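Local coordinates for protein 30-kDa cleavage and polyadenylation specificity factor 30 (Arabidopsis thaliana, PDB 5ZUU) that recognises m6A-modified RNA through its YTH domain and, within the cleavage and polyadenylation specificity factor complex, mediates poly(A) site selection in pre-mRNA 3'-end formation, at residues A[21-26]-A[62-67]; A[69-74]-A[113-118]; A[109-114]-A[153-158]. All coordinates share one frame; numbering follows the deposited sequence.

Interaction 1 of 3, residues A[21-26]-A[62-67]; sequences VVKSNN and IFSVNR. With nucleotides of chain F.
Val22 and Phe63 pair across two neighbouring parallel strands of the YTH domain, and Val22 bonds to the residues on either side of Phe63, as a parallel ladder requires. Val22 gives its N to Ile62 O at 2.9 Å and takes Ser64 N on its own carbonyl O. Two residues on, Ser24 repeats the pattern: its N reaches Ser64 O over a longer gap, while Asn66 N meets Ser24 O at 2.7 Å, an N-H pointed almost straight at the oxygen (166°). Ser24 OG is occupied within its own strand end, donating to Asn26 O in the carbonyl plane, on a lone pair.

Lys23 carries the RNA-facing chemistry. Bent at chi2 and chi3, its chain curls over Ser64 and delivers NZ to Ser64 OG (3.0 Å), a hydroxyl also hydrogen-bonded to His70 O on strand 70-77, to O3' of C6 of chain F and, at 2.9 Å, to OP1 of U7 of chain F. Arg67 N donates to the same phosphate oxygen, and Arg67 NH1 reaches N7 of G9 of chain F in the guanidinium plane. A methionine in place of Lys23 would probably leave the U7 phosphate without its ammonium partner.

On the opposite face, Val22 CG1 sits over the Phe63 ring, 3.6 Å from its centroid. Trp39 and Trp107 also meet that ring, while strands 70-77 and 138-140 flank the pair within the mixed sheet.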
loop_
_atom_site.group_PDB
_atom_site.type_symbol
_atom_site.label_atom_id
_atom_site.label_comp_id
_atom_site.label_asym_id
_atom_site.label_seq_id
_atom_site.Cartn_x
_atom_site.Cartn_y
_atom_site.Cartn_z
ATOM N N VAL A 21 -0.162 -5.307 -5.484
ATOM C CA VAL A 21 1.063 -4.526 -5.508
ATOM C C VAL A 21 0.788 -3.191 -6.185
ATOM O O VAL A 21 0.186 -3.148 -7.252
ATOM C CB VAL A 21 2.211 -5.225 -6.254
ATOM C CG1 VAL A 21 3.446 -4.314 -6.377
ATOM C CG2 VAL A 21 2.583 -6.513 -5.538
ATOM N N VAL A 22 1.167 -2.103 -5.530
ATOM C CA VAL A 22 1.000 -0.770 -6.014
ATOM C C VAL A 22 2.395 -0.238 -6.262
ATOM O O VAL A 22 3.288 -0.406 -5.413
ATOM C CB VAL A 22 0.294 0.097 -4.967
ATOM C CG1 VAL A 22 0.417 1.582 -5.317
ATOM C CG2 VAL A 22 -1.146 -0.338 -4.870
ATOM N N LYS A 23 2.622 0.307 -7.461
ATOM C CA LYS A 23 3.940 0.845 -7.867
ATOM C C LYS A 23 3.905 2.400 -7.969
ATOM O O LYS A 23 2.894 2.983 -8.351
ATOM C CB LYS A 23 4.389 0.222 -9.186
ATOM C CG LYS A 23 4.543 -1.323 -9.142
ATOM C CD LYS A 23 5.660 -1.796 -8.217
ATOM C CE LYS A 23 7.038 -1.291 -8.580
ATOM N NZ LYS A 23 8.102 -2.172 -8.048
ATOM N N SER A 24 4.983 3.058 -7.525
ATOM C CA SER A 24 5.244 4.507 -7.753
ATOM C C SER A 24 6.563 4.734 -8.480
ATOM O O SER A 24 7.549 4.029 -8.244
ATOM C CB SER A 24 5.293 5.249 -6.435
ATOM O OG SER A 24 5.397 6.636 -6.655
ATOM N N ASN A 25 6.547 5.695 -9.397
ATOM C CA ASN A 25 7.706 6.096 -10.187
ATOM C C ASN A 25 8.694 6.792 -9.334
ATOM O O ASN A 25 9.811 6.925 -9.768
ATOM C CB ASN A 25 7.349 7.187 -11.216
ATOM C CG ASN A 25 6.740 6.656 -12.466
ATOM O OD1 ASN A 25 6.911 5.482 -12.828
ATOM N ND2 ASN A 25 6.008 7.509 -13.143
ATOM N N ASN A 26 8.274 7.350 -8.183
ATOM C CA ASN A 26 9.164 8.135 -7.348
ATOM C C ASN A 26 8.826 8.006 -5.851
ATOM O O ASN A 26 7.695 7.651 -5.507
ATOM C CB ASN A 26 9.094 9.619 -7.825
ATOM C CG ASN A 26 7.691 10.216 -7.684
ATOM O OD1 ASN A 26 7.149 10.276 -6.598
ATOM N ND2 ASN A 26 7.081 10.625 -8.804
ATOM N N ILE A 62 0.228 -3.284 -1.187
ATOM C CA ILE A 62 1.609 -3.430 -0.883
ATOM C C ILE A 62 2.410 -2.580 -1.846
ATOM O O ILE A 62 2.514 -2.912 -3.035
ATOM C CB ILE A 62 2.006 -4.925 -1.005
ATOM C CG1 ILE A 62 1.191 -5.760 -0.016
ATOM C CG2 ILE A 62 3.494 -5.137 -0.781
ATOM C CD1 ILE A 62 1.332 -7.302 -0.182
ATOM N N PHE A 63 3.059 -1.529 -1.333
ATOM C CA PHE A 63 3.724 -0.514 -2.135
ATOM C C PHE A 63 5.131 -0.833 -2.438
ATOM O O PHE A 63 5.849 -1.346 -1.636
ATOM C CB PHE A 63 3.734 0.864 -1.449
ATOM C CG PHE A 63 2.491 1.623 -1.661
ATOM C CD1 PHE A 63 1.264 1.107 -1.189
ATOM C CD2 PHE A 63 2.493 2.851 -2.339
ATOM C CE1 PHE A 63 0.074 1.819 -1.361
ATOM C CE2 PHE A 63 1.310 3.551 -2.530
ATOM C CZ PHE A 63 0.095 3.044 -2.043
ATOM N N SER A 64 5.552 -0.428 -3.596
ATOM C CA SER A 64 6.926 -0.496 -3.952
ATOM C C SER A 64 7.266 0.576 -4.923
ATOM O O SER A 64 6.640 0.661 -6.018
ATOM C CB SER A 64 7.241 -1.844 -4.499
ATOM O OG SER A 64 8.556 -1.825 -5.094
ATOM N N VAL A 65 8.262 1.402 -4.569
ATOM C CA VAL A 65 8.798 2.406 -5.505
ATOM C C VAL A 65 9.681 1.755 -6.626
ATOM O O VAL A 65 10.578 0.994 -6.337
ATOM C CB VAL A 65 9.561 3.508 -4.766
ATOM C CG1 VAL A 65 10.134 4.491 -5.744
ATOM C CG2 VAL A 65 8.630 4.215 -3.778
ATOM N N ASN A 66 9.375 2.068 -7.893
ATOM C CA ASN A 66 10.124 1.555 -9.049
ATOM C C ASN A 66 11.638 1.726 -8.822
ATOM O O ASN A 66 12.093 2.755 -8.342
ATOM C CB ASN A 66 9.784 2.306 -10.356
ATOM C CG ASN A 66 8.344 2.159 -10.795
ATOM O OD1 ASN A 66 7.513 1.553 -10.109
ATOM N ND2 ASN A 66 8.056 2.665 -11.994
ATOM N N ARG A 67 12.377 0.707 -9.180
ATOM C CA ARG A 67 13.822 0.722 -9.170
ATOM C C ARG A 67 14.485 0.722 -7.791
ATOM O O ARG A 67 15.682 0.601 -7.733
ATOM C CB ARG A 67 14.394 1.845 -10.098
ATOM C CG ARG A 67 13.938 1.660 -11.559
ATOM C CD ARG A 67 14.671 2.466 -12.620
ATOM N NE ARG A 67 16.082 2.102 -12.779
ATOM C CZ ARG A 67 16.597 1.181 -13.606
ATOM N NH1 ARG A 67 17.914 1.019 -13.635
ATOM N NH2 ARG A 67 15.860 0.427 -14.391
ATOM P P C F 6 4.743 0.144 -13.636
ATOM O OP1 C F 6 5.510 -0.121 -14.853
ATOM O OP2 C F 6 3.347 -0.354 -13.535
ATOM O "O5'" C F 6 5.521 -0.493 -12.381
ATOM C "C5'" C F 6 6.909 -0.824 -12.496
ATOM C "C4'" C F 6 7.105 -2.313 -12.349
ATOM O "O4'" C F 6 6.497 -2.998 -13.470
ATOM C "C3'" C F 6 8.548 -2.800 -12.324
ATOM O "O3'" C F 6 9.068 -2.671 -11.007
ATOM C "C2'" C F 6 8.386 -4.235 -12.770
ATOM O "O2'" C F 6 7.947 -5.091 -11.731
ATOM C "C1'" C F 6 7.325 -4.081 -13.856
ATOM N N1 C F 6 7.844 -3.805 -15.213
ATOM C C2 C F 6 8.494 -4.837 -15.898
ATOM O O2 C F 6 8.665 -5.920 -15.325
ATOM N N3 C F 6 8.911 -4.632 -17.166
ATOM C C4 C F 6 8.681 -3.458 -17.761
ATOM N N4 C F 6 9.124 -3.299 -19.004
ATOM C C5 C F 6 8.011 -2.386 -17.092
ATOM C C6 C F 6 7.608 -2.605 -15.833
ATOM P P U F 7 10.582 -2.325 -10.745
ATOM O OP1 U F 7 10.725 -2.125 -9.312
ATOM O OP2 U F 7 11.047 -1.307 -11.632
ATOM O "O5'" U F 7 11.367 -3.651 -11.141
ATOM C "C5'" U F 7 11.180 -4.821 -10.349
ATOM C "C4'" U F 7 11.811 -5.994 -11.032
ATOM O "O4'" U F 7 11.202 -6.202 -12.330
ATOM C "C3'" U F 7 13.286 -5.818 -11.317
ATOM O "O3'" U F 7 13.981 -6.278 -10.174
ATOM C "C2'" U F 7 13.504 -6.740 -12.491
ATOM O "O2'" U F 7 13.505 -8.097 -12.109
ATOM C "C1'" U F 7 12.223 -6.510 -13.274
ATOM N N1 U F 7 12.261 -5.450 -14.284
ATOM C C2 U F 7 12.801 -5.746 -15.525
ATOM O O2 U F 7 13.374 -6.802 -15.776
ATOM N N3 U F 7 12.686 -4.743 -16.451
ATOM C C4 U F 7 12.062 -3.524 -16.291
ATOM O O4 U F 7 12.006 -2.745 -17.241
ATOM C C5 U F 7 11.541 -3.289 -14.978
ATOM C C6 U F 7 11.640 -4.244 -14.049
ATOM P P G F 9 20.944 -5.515 -12.193
ATOM O OP1 G F 9 22.072 -6.254 -11.591
ATOM O OP2 G F 9 20.379 -4.338 -11.511
ATOM O "O5'" G F 9 21.371 -5.088 -13.661
ATOM C "C5'" G F 9 22.219 -3.953 -13.864
ATOM C "C4'" G F 9 22.581 -3.926 -15.318
ATOM O "O4'" G F 9 21.350 -4.166 -16.058
ATOM C "C3'" G F 9 23.164 -2.623 -15.857
ATOM O "O3'" G F 9 24.602 -2.600 -15.916
ATOM C "C2'" G F 9 22.676 -2.643 -17.291
ATOM O "O2'" G F 9 23.784 -3.380 -17.854
ATOM C "C1'" G F 9 21.256 -3.244 -17.122
ATOM N N9 G F 9 20.141 -2.312 -16.861
ATOM C C8 G F 9 19.484 -2.061 -15.676
ATOM N N7 G F 9 18.561 -1.142 -15.786
ATOM C C5 G F 9 18.596 -0.776 -17.125
ATOM C C6 G F 9 17.858 0.208 -17.837
ATOM O O6 G F 9 16.961 0.944 -17.429
ATOM N N1 G F 9 18.222 0.251 -19.174
ATOM C C2 G F 9 19.184 -0.529 -19.753
ATOM N N2 G F 9 19.401 -0.329 -21.058
ATOM N N3 G F 9 19.905 -1.418 -19.102
ATOM C C4 G F 9 19.558 -1.497 -17.803
#

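Interaction 2 of 3, residues A[69-74]-A[113-118]; sequences RHFQGC and LSFHKT. With nucleotides of chain F.
The antiparallel pairing of strands 70-77 and 103-114, at the edge of the RNA-binding surface of the YTH domain, is the element to which Phe71 and Leu113 belong. They form a hydrogen-bonded pair: Leu113 N donates to Phe71 O at 2.7 Å and Phe71 N to Leu113 O. His70 and Ser114 make the adjoining non-hydrogen-bonded pair, the imidazole lying against the Ser114 backbone while its ND1 is engaged by Thr68 O. One step further, Phe115 N closes on Arg69 O at 3.0 Å, carrying the pairing past the strand ends.

Beyond the ladder, aromatic packing takes over. Phe115 directs its edge at the face of Phe71, with planes 67° apart and centroids separated by 5.1 Å; the touching atom, CE1, stands off-centre above the Phe71 ring. One face of Phe115 is laid on the backbone from Arg69 to His70, whose peptide passes over the ring centre. Thr118 CG2 adds a contact at Phe71 CE2, 4.0 Å away.

Where 113-118 leaves the sheet, Ser114 OG accepts from His116 N in an ST turn, and a water joins that hydroxyl to Arg69 O. Arg69 itself extends from CG to NE toward the RNA, chi2 173° and chi3 -164°, and grips one phosphate oxygen in the guanidinium plane: OP2 of G9 of chain F lies 2.8 Å from Arg69 NH2 and 3.1 Å from Arg69 NH1.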
loop_
_atom_site.group_PDB
_atom_site.type_symbol
_atom_site.label_atom_id
_atom_site.label_comp_id
_atom_site.label_asym_id
_atom_site.label_seq_id
_atom_site.Cartn_x
_atom_site.Cartn_y
_atom_site.Cartn_z
ATOM N N ARG A 69 14.334 -1.688 -5.579
ATOM C CA ARG A 69 14.685 -3.094 -5.234
ATOM C C ARG A 69 14.013 -3.498 -3.889
ATOM O O ARG A 69 14.469 -4.428 -3.196
ATOM C CB ARG A 69 16.234 -3.323 -5.151
ATOM C CG ARG A 69 17.000 -3.073 -6.417
ATOM C CD ARG A 69 18.494 -3.152 -6.169
ATOM N NE ARG A 69 19.235 -2.545 -7.266
ATOM C CZ ARG A 69 19.592 -3.171 -8.389
ATOM N NH1 ARG A 69 19.328 -4.461 -8.585
ATOM N NH2 ARG A 69 20.205 -2.507 -9.347
ATOM N N HIS A 70 12.977 -2.781 -3.487
ATOM C CA HIS A 70 12.357 -3.017 -2.175
ATOM C C HIS A 70 10.806 -2.800 -2.264
ATOM O O HIS A 70 10.305 -2.031 -3.145
ATOM C CB HIS A 70 12.918 -2.036 -1.103
ATOM C CG HIS A 70 14.306 -2.337 -0.636
ATOM N ND1 HIS A 70 15.430 -2.032 -1.382
ATOM C CD2 HIS A 70 14.758 -2.860 0.529
ATOM C CE1 HIS A 70 16.512 -2.379 -0.709
ATOM N NE2 HIS A 70 16.127 -2.898 0.452
ATOM N N PHE A 71 10.092 -3.438 -1.324
ATOM C CA PHE A 71 8.762 -3.031 -0.916
ATOM C C PHE A 71 8.913 -2.117 0.267
ATOM O O PHE A 71 9.759 -2.390 1.098
ATOM C CB PHE A 71 7.892 -4.225 -0.548
ATOM C CG PHE A 71 7.620 -5.166 -1.705
ATOM C CD1 PHE A 71 6.614 -4.886 -2.647
ATOM C CD2 PHE A 71 8.396 -6.334 -1.881
ATOM C CE1 PHE A 71 6.396 -5.754 -3.721
ATOM C CE2 PHE A 71 8.177 -7.214 -2.965
ATOM C CZ PHE A 71 7.185 -6.921 -3.874
ATOM N N GLN A 72 8.054 -1.088 0.375
ATOM C CA GLN A 72 8.110 -0.093 1.423
ATOM C C GLN A 72 6.970 -0.182 2.445
ATOM O O GLN A 72 6.918 0.586 3.446
ATOM C CB GLN A 72 8.098 1.301 0.827
ATOM C CG GLN A 72 9.383 1.792 0.245
ATOM C CD GLN A 72 9.708 1.229 -1.140
ATOM O OE1 GLN A 72 8.828 1.006 -1.947
ATOM N NE2 GLN A 72 10.963 0.990 -1.393
ATOM N N GLY A 73 6.013 -1.066 2.256
ATOM C CA GLY A 73 4.917 -1.183 3.255
ATOM C C GLY A 73 3.615 -1.594 2.655
ATOM O O GLY A 73 3.566 -1.958 1.450
ATOM N N CYS A 74 2.580 -1.534 3.482
ATOM C CA CYS A 74 1.249 -1.898 3.109
ATOM C C CYS A 74 0.237 -0.974 3.797
ATOM O O CYS A 74 0.488 -0.452 4.881
ATOM C CB CYS A 74 0.971 -3.394 3.340
ATOM S SG CYS A 74 0.869 -3.962 5.029
ATOM N N LEU A 113 11.562 -3.690 2.681
ATOM C CA LEU A 113 11.663 -5.118 2.514
ATOM C C LEU A 113 12.350 -5.387 1.174
ATOM O O LEU A 113 11.815 -5.135 0.085
ATOM C CB LEU A 113 10.294 -5.749 2.541
ATOM C CG LEU A 113 10.255 -7.257 2.240
ATOM C CD1 LEU A 113 10.895 -8.038 3.374
ATOM C CD2 LEU A 113 8.808 -7.709 2.068
ATOM N N SER A 114 13.574 -5.839 1.253
ATOM C CA SER A 114 14.354 -6.170 0.068
ATOM C C SER A 114 13.732 -7.295 -0.750
ATOM O O SER A 114 13.209 -8.259 -0.195
ATOM C CB SER A 114 15.754 -6.633 0.533
ATOM O OG SER A 114 16.428 -7.212 -0.543
ATOM N N PHE A 115 13.814 -7.169 -2.065
ATOM C CA PHE A 115 13.343 -8.180 -3.019
ATOM C C PHE A 115 14.108 -9.516 -2.855
ATOM O O PHE A 115 13.568 -10.587 -3.142
ATOM C CB PHE A 115 13.489 -7.708 -4.502
ATOM C CG PHE A 115 12.554 -6.579 -4.943
ATOM C CD1 PHE A 115 11.408 -6.239 -4.264
ATOM C CD2 PHE A 115 12.828 -5.863 -6.138
ATOM C CE1 PHE A 115 10.591 -5.197 -4.692
ATOM C CE2 PHE A 115 11.987 -4.831 -6.558
ATOM C CZ PHE A 115 10.865 -4.523 -5.844
ATOM N N HIS A 116 15.368 -9.432 -2.447
ATOM C CA HIS A 116 16.199 -10.625 -2.157
ATOM C C HIS A 116 15.441 -11.508 -1.196
ATOM O O HIS A 116 15.325 -12.755 -1.386
ATOM C CB HIS A 116 17.556 -10.205 -1.565
ATOM C CG HIS A 116 18.552 -11.326 -1.521
ATOM N ND1 HIS A 116 18.863 -12.086 -2.642
ATOM C CD2 HIS A 116 19.223 -11.882 -0.481
ATOM C CE1 HIS A 116 19.716 -13.041 -2.285
ATOM N NE2 HIS A 116 19.968 -12.916 -0.992
ATOM N N LYS A 117 14.844 -10.860 -0.201
ATOM C CA LYS A 117 14.094 -11.586 0.817
ATOM C C LYS A 117 12.765 -12.158 0.385
ATOM O O LYS A 117 12.260 -12.995 1.078
ATOM C CB LYS A 117 13.886 -10.736 2.059
ATOM C CG LYS A 117 15.178 -10.504 2.779
ATOM C CD LYS A 117 14.894 -9.534 3.903
ATOM C CE LYS A 117 16.150 -9.055 4.602
ATOM N NZ LYS A 117 15.703 -7.855 5.385
ATOM N N THR A 118 12.233 -11.738 -0.750
ATOM C CA THR A 118 11.026 -12.271 -1.335
ATOM C C THR A 118 11.263 -13.170 -2.504
ATOM O O THR A 118 10.325 -13.508 -3.201
ATOM C CB THR A 118 10.088 -11.141 -1.835
ATOM O OG1 THR A 118 10.597 -10.573 -3.038
ATOM C CG2 THR A 118 9.971 -10.073 -0.842
ATOM P P A F 8 15.245 -5.520 -9.655
ATOM O OP1 A F 8 15.590 -6.108 -8.321
ATOM O OP2 A F 8 15.043 -4.055 -9.787
ATOM O "O5'" A F 8 16.375 -6.214 -10.507
ATOM C "C5'" A F 8 16.828 -5.598 -11.629
ATOM C "C4'" A F 8 17.420 -6.624 -12.539
ATOM O "O4'" A F 8 16.467 -6.878 -13.602
ATOM C "C3'" A F 8 18.671 -6.061 -13.198
ATOM O "O3'" A F 8 19.812 -6.527 -12.497
ATOM C "C2'" A F 8 18.477 -6.376 -14.665
ATOM O "O2'" A F 8 18.836 -7.690 -15.065
ATOM C "C1'" A F 8 16.958 -6.293 -14.785
ATOM N N9 A F 8 16.347 -4.964 -15.014
ATOM C C8 A F 8 15.581 -4.127 -14.227
ATOM N N7 A F 8 15.138 -3.065 -14.857
ATOM C C5 A F 8 15.639 -3.211 -16.142
ATOM C C6 A F 8 15.513 -2.428 -17.296
ATOM N N6 A F 8 14.833 -1.282 -17.338
ATOM N N1 A F 8 16.153 -2.844 -18.410
ATOM C C2 A F 8 16.831 -4.000 -18.370
ATOM N N3 A F 8 17.012 -4.831 -17.350
ATOM C C4 A F 8 16.377 -4.379 -16.255
ATOM P P G F 9 20.944 -5.515 -12.193
ATOM O OP1 G F 9 22.072 -6.254 -11.591
ATOM O OP2 G F 9 20.379 -4.338 -11.511
ATOM O "O5'" G F 9 21.371 -5.088 -13.661
ATOM C "C5'" G F 9 22.219 -3.953 -13.864
ATOM C "C4'" G F 9 22.581 -3.926 -15.318
ATOM O "O4'" G F 9 21.350 -4.166 -16.058
ATOM C "C3'" G F 9 23.164 -2.623 -15.857
ATOM O "O3'" G F 9 24.602 -2.600 -15.916
ATOM C "C2'" G F 9 22.676 -2.643 -17.291
ATOM O "O2'" G F 9 23.784 -3.380 -17.854
ATOM C "C1'" G F 9 21.256 -3.244 -17.122
ATOM N N9 G F 9 20.141 -2.312 -16.861
ATOM C C8 G F 9 19.484 -2.061 -15.676
ATOM N N7 G F 9 18.561 -1.142 -15.786
ATOM C C5 G F 9 18.596 -0.776 -17.125
ATOM C C6 G F 9 17.858 0.208 -17.837
ATOM O O6 G F 9 16.961 0.944 -17.429
ATOM N N1 G F 9 18.222 0.251 -19.174
ATOM C C2 G F 9 19.184 -0.529 -19.753
ATOM N N2 G F 9 19.401 -0.329 -21.058
ATOM N N3 G F 9 19.905 -1.418 -19.102
ATOM C C4 G F 9 19.558 -1.497 -17.803
HETATM O O HOH W 1 16.579 -6.347 -3.158
#

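Interaction 3 of 3, residues A[109-114]-A[153-158]; sequences KLCELS and YLEPDS
Lys109 NZ is gripped from several directions by the 153-158 segment. It forms a salt bridge with Asp157 OD1 at 2.6 Å, meeting that oxygen nearly end-on, and donates to Glu155 O at 2.8 Å. A water accepts a third bond from NZ and passes it on to Tyr153 O. Asp157 is itself steadied by Thr8, which bonds to its other carboxylate oxygen. Nearby, Ser158 N binds Leu110 O at 3.0 Å, approaching from above the carbonyl plane.

These bonds fasten the turn that follows helix 142-154 against strand 103-114 of the YTH domain, and Ser158 then stands at the N-cap of helix 159-172. Further waters fill in the polar seam, one linking Glu112 N to Pro156 O and another joining Glu112 O to Glu155 OE2.

Outward from the ammonium, the aliphatic part of Lys109 runs over one face of Tyr153. With CG anti to the backbone N (chi1 177°), its CB lies 4.1 Å from the ring centroid in a CH-pi contact, while the phenol OH reaches on to His10 O. Cys111 CB packs on Glu155 CB at 3.7 Å, and Leu113 CD1 rests against Glu155 CG, whose carboxylate is paired with Lys117.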
loop_
_atom_site.group_PDB
_atom_site.type_symbol
_atom_site.label_atom_id
_atom_site.label_comp_id
_atom_site.label_asym_id
_atom_site.label_seq_id
_atom_site.Cartn_x
_atom_site.Cartn_y
_atom_site.Cartn_z
ATOM N N LYS A 109 1.842 -0.633 7.870
ATOM C CA LYS A 109 3.160 -0.967 8.154
ATOM C C LYS A 109 4.054 -0.328 7.133
ATOM O O LYS A 109 3.847 -0.456 5.923
ATOM C CB LYS A 109 3.346 -2.483 8.036
ATOM C CG LYS A 109 4.780 -3.007 8.253
ATOM C CD LYS A 109 5.220 -2.860 9.716
ATOM C CE LYS A 109 6.715 -3.115 9.863
ATOM N NZ LYS A 109 7.280 -3.204 11.276
ATOM N N LEU A 110 5.050 0.361 7.610
ATOM C CA LEU A 110 6.073 0.969 6.777
ATOM C C LEU A 110 7.463 0.457 7.132
ATOM O O LEU A 110 7.819 0.421 8.322
ATOM C CB LEU A 110 5.998 2.483 7.036
ATOM C CG LEU A 110 4.800 3.023 6.259
ATOM C CD1 LEU A 110 4.191 4.284 6.915
ATOM C CD2 LEU A 110 5.154 3.210 4.780
ATOM N N CYS A 111 8.228 0.059 6.135
ATOM C CA CYS A 111 9.486 -0.661 6.360
ATOM C C CYS A 111 10.265 -0.718 5.040
ATOM O O CYS A 111 9.836 -0.081 4.127
ATOM C CB CYS A 111 9.145 -2.063 6.843
ATOM S SG CYS A 111 8.316 -3.108 5.578
ATOM N N GLU A 112 11.429 -1.363 4.953
ATOM C CA GLU A 112 12.110 -1.568 3.688
ATOM C C GLU A 112 12.354 -3.047 3.523
ATOM O O GLU A 112 13.236 -3.617 4.184
ATOM C CB GLU A 112 13.453 -0.829 3.582
ATOM C CG GLU A 112 13.378 0.698 3.467
ATOM C CD GLU A 112 12.851 1.215 2.091
ATOM O OE1 GLU A 112 12.922 0.509 1.045
ATOM O OE2 GLU A 112 12.395 2.377 2.055
ATOM N N LEU A 113 11.562 -3.690 2.681
ATOM C CA LEU A 113 11.663 -5.118 2.514
ATOM C C LEU A 113 12.350 -5.387 1.174
ATOM O O LEU A 113 11.815 -5.135 0.085
ATOM C CB LEU A 113 10.294 -5.749 2.541
ATOM C CG LEU A 113 10.255 -7.257 2.240
ATOM C CD1 LEU A 113 10.895 -8.038 3.374
ATOM C CD2 LEU A 113 8.808 -7.709 2.068
ATOM N N SER A 114 13.574 -5.839 1.253
ATOM C CA SER A 114 14.354 -6.170 0.068
ATOM C C SER A 114 13.732 -7.295 -0.750
ATOM O O SER A 114 13.209 -8.259 -0.195
ATOM C CB SER A 114 15.754 -6.633 0.533
ATOM O OG SER A 114 16.428 -7.212 -0.543
ATOM N N TYR A 153 5.910 -7.356 7.940
ATOM C CA TYR A 153 5.831 -7.313 9.412
ATOM C C TYR A 153 7.086 -7.905 10.141
ATOM O O TYR A 153 7.243 -7.665 11.335
ATOM C CB TYR A 153 4.573 -7.990 9.873
ATOM C CG TYR A 153 3.410 -7.070 9.680
ATOM C CD1 TYR A 153 3.061 -6.122 10.658
ATOM C CD2 TYR A 153 2.680 -7.090 8.493
ATOM C CE1 TYR A 153 1.997 -5.260 10.449
ATOM C CE2 TYR A 153 1.631 -6.246 8.281
ATOM C CZ TYR A 153 1.291 -5.306 9.244
ATOM O OH TYR A 153 0.177 -4.523 9.019
ATOM N N LEU A 154 7.967 -8.642 9.449
ATOM C CA LEU A 154 9.238 -9.010 10.017
ATOM C C LEU A 154 10.242 -7.885 9.999
ATOM O O LEU A 154 11.194 -7.934 10.775
ATOM C CB LEU A 154 9.833 -10.242 9.322
ATOM C CG LEU A 154 8.944 -11.443 9.317
ATOM C CD1 LEU A 154 9.620 -12.508 8.479
ATOM C CD2 LEU A 154 8.626 -11.968 10.687
ATOM N N GLU A 155 10.071 -6.868 9.155
ATOM C CA GLU A 155 11.038 -5.793 9.082
ATOM C C GLU A 155 10.787 -4.745 10.109
ATOM O O GLU A 155 9.652 -4.498 10.476
ATOM C CB GLU A 155 11.094 -5.119 7.691
ATOM C CG GLU A 155 11.512 -6.064 6.599
ATOM C CD GLU A 155 12.870 -6.701 6.875
ATOM O OE1 GLU A 155 13.050 -7.929 6.590
ATOM O OE2 GLU A 155 13.788 -5.969 7.309
ATOM N N PRO A 156 11.862 -4.138 10.631
ATOM C CA PRO A 156 11.701 -2.981 11.578
ATOM C C PRO A 156 10.982 -1.820 10.881
ATOM O O PRO A 156 11.150 -1.616 9.642
ATOM C CB PRO A 156 13.127 -2.560 11.890
ATOM C CG PRO A 156 13.953 -3.780 11.555
ATOM C CD PRO A 156 13.273 -4.513 10.439
ATOM N N ASP A 157 10.194 -1.086 11.661
ATOM C CA ASP A 157 9.564 0.127 11.205
ATOM C C ASP A 157 10.602 1.048 10.575
ATOM O O ASP A 157 11.702 1.170 11.125
ATOM C CB ASP A 157 8.947 0.880 12.389
ATOM C CG ASP A 157 7.790 0.194 12.969
ATOM O OD1 ASP A 157 7.308 -0.863 12.462
ATOM O OD2 ASP A 157 7.296 0.718 13.991
ATOM N N SER A 158 10.296 1.650 9.411
ATOM C CA SER A 158 11.075 2.718 8.893
ATOM C C SER A 158 10.648 3.983 9.630
ATOM O O SER A 158 9.638 4.032 10.391
ATOM C CB SER A 158 10.879 2.926 7.356
ATOM O OG SER A 158 9.538 3.325 7.112
HETATM O O HOH W 2 6.017 -5.216 12.343
HETATM O O HOH W 3 9.089 3.002 4.448
HETATM O O HOH W 4 12.854 -1.585 7.494
HETATM O O HOH W 5 14.649 -3.624 7.065
#

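All three contacts reach the same mixed sheet, but at different depths. Interaction 1 is mostly buried, a parallel ladder whose loop end meets RNA; interactions 2 and 3 are only partly buried and share Leu113 and Ser114 on strand 103-114. Adjacent strands 58-65 and 70-77 join interactions 1 and 2 through Ser64 OG to His70 O and Val65 N to Gln72 OE1. Both of these contacts offer basic groups to phosphates of chain F, whereas interaction 3, about 8 Å from the nucleic acid at its nearest atom, spends its lysine on protein oxygens and a water. A salt bridge from Lys117 to Glu155 ties interaction 2 to interaction 3.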